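Local coordinates for phenylurea hydrolase B (Mycobacterium brisbanense, PDB 4WHB), which probably hydrolyses carbon-nitrogen bonds other than peptide bonds, as a zinc-binding amidohydrolase linked to breakdown of the phenylurea herbicide diuron, at residues 29-34 with 413-418. Sequence-based numbering, arbitrary orientation.
Sequences GDRFAT and GKLADF
F32 meets A416 through the face of its ring: the A416 methyl CB sits 3.8 Å from the ring centroid, only 12° off the normal, in a CH-pi contact. With F32 CG anti to the carbonyl carbon (chi1 -83°), the ring is turned against the L415-D417 backbone, and F32 CE1 reaches F418 CD2 at 3.8 Å, the two rings set obliquely. This is the tight, buried side. Two backbone hydrogen bonds, F32 N to K414 O at 2.8 Å and G413 N to F32 O at 3.1 Å, fix the F32 main chain against the loop. The looser side, partly exposed, belongs to D30, R31 and L415. D30 CB only brushes L415 CD2 at 4.0 Å; G413 O lies over one face of the R31 guanidinium and L415 CD2 on the other side near NH1, a placement doubtful in detail, while NH2 bonds to Q406. V25 and V27 of strand 23-27 also pack on F32. Away from the annotated zinc ligands, the contact thus ties edge strand 32-36 of the small N-terminal sheet to the loop between helix 395-400 and strand 418-421 of this TIM-barrel-clan amidohydrolase, where the F418 ring meets that of F439 in strand 435-440, their planes nearly parallel.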
# COMPACT_ATOMS: atom_id res chain seq x y z
N GLY C 29 31.53 46.57 -21.52
CA GLY C 29 30.10 46.29 -21.46
C GLY C 29 29.94 45.01 -20.69
O GLY C 29 30.35 44.97 -19.53
N ASP C 30 29.43 43.97 -21.35
CA ASP C 30 29.45 42.64 -20.77
C ASP C 30 30.82 42.19 -21.24
O ASP C 30 31.85 42.74 -20.81
CB ASP C 30 28.35 41.73 -21.32
CG ASP C 30 27.24 42.50 -22.00
OD1 ASP C 30 26.35 42.95 -21.25
OD2 ASP C 30 27.22 42.63 -23.27
N ARG C 31 30.85 41.23 -22.14
CA ARG C 31 31.88 41.19 -23.14
C ARG C 31 33.28 41.41 -22.58
O ARG C 31 33.66 42.49 -22.17
CB ARG C 31 31.52 42.20 -24.26
CG ARG C 31 30.68 41.68 -25.41
CD ARG C 31 29.99 40.40 -25.08
NE ARG C 31 29.15 39.84 -26.14
CZ ARG C 31 28.90 38.55 -26.22
NH1 ARG C 31 29.48 37.73 -25.37
NH2 ARG C 31 28.13 38.10 -27.20
N PHE C 32 34.03 40.33 -22.58
CA PHE C 32 35.46 40.38 -22.36
C PHE C 32 36.02 41.22 -23.45
O PHE C 32 35.53 41.15 -24.57
CB PHE C 32 36.10 39.00 -22.50
CG PHE C 32 36.01 38.18 -21.26
CD1 PHE C 32 36.38 38.72 -20.04
CD2 PHE C 32 35.52 36.91 -21.31
CE1 PHE C 32 36.29 37.97 -18.89
CE2 PHE C 32 35.43 36.16 -20.16
CZ PHE C 32 35.82 36.68 -18.96
N ALA C 33 37.04 42.04 -23.13
CA ALA C 33 37.55 42.90 -24.13
C ALA C 33 38.90 42.41 -24.69
O ALA C 33 39.01 41.92 -25.82
CB ALA C 33 37.62 44.31 -23.57
N THR C 34 39.94 42.62 -23.89
CA THR C 34 41.29 42.36 -24.29
C THR C 34 41.90 41.36 -23.29
O THR C 34 41.71 41.49 -22.07
CB THR C 34 42.12 43.62 -24.32
OG1 THR C 34 41.33 44.73 -24.75
CG2 THR C 34 43.29 43.42 -25.25
N GLY C 413 35.49 39.21 -26.93
CA GLY C 413 34.18 39.25 -27.60
C GLY C 413 33.21 38.17 -27.14
O GLY C 413 32.30 37.80 -27.84
N LYS C 414 33.43 37.65 -25.95
CA LYS C 414 32.60 36.63 -25.35
C LYS C 414 31.96 37.19 -24.09
O LYS C 414 32.46 38.15 -23.51
CB LYS C 414 33.43 35.38 -24.98
CG LYS C 414 33.82 34.53 -26.17
CD LYS C 414 33.29 33.11 -26.08
CE LYS C 414 34.01 32.28 -25.05
NZ LYS C 414 33.52 30.89 -25.06
N LEU C 415 30.85 36.59 -23.67
CA LEU C 415 30.14 37.10 -22.51
C LEU C 415 31.12 36.98 -21.36
O LEU C 415 31.81 35.98 -21.24
CB LEU C 415 28.87 36.29 -22.21
CG LEU C 415 27.55 36.67 -22.85
CD1 LEU C 415 26.47 35.72 -22.36
CD2 LEU C 415 27.24 38.11 -22.53
N ALA C 416 31.20 38.01 -20.53
CA ALA C 416 32.15 37.96 -19.46
C ALA C 416 31.49 37.37 -18.24
O ALA C 416 30.74 38.07 -17.53
CB ALA C 416 32.74 39.30 -19.19
N ASP C 417 31.74 36.08 -18.05
CA ASP C 417 31.27 35.36 -16.91
C ASP C 417 32.54 34.77 -16.34
O ASP C 417 33.24 34.01 -17.03
CB ASP C 417 30.29 34.23 -17.29
CG ASP C 417 29.10 34.71 -18.09
OD1 ASP C 417 28.52 35.77 -17.72
OD2 ASP C 417 28.72 34.01 -19.08
N PHE C 418 32.88 35.10 -15.11
CA PHE C 418 34.05 34.49 -14.55
C PHE C 418 34.01 34.39 -13.04
O PHE C 418 33.20 35.03 -12.37
CB PHE C 418 35.32 35.22 -15.01
CG PHE C 418 35.50 36.60 -14.48
CD1 PHE C 418 36.00 36.81 -13.21
CD2 PHE C 418 35.22 37.69 -15.27
CE1 PHE C 418 36.19 38.09 -12.74
CE2 PHE C 418 35.42 38.99 -14.81
CZ PHE C 418 35.89 39.19 -13.52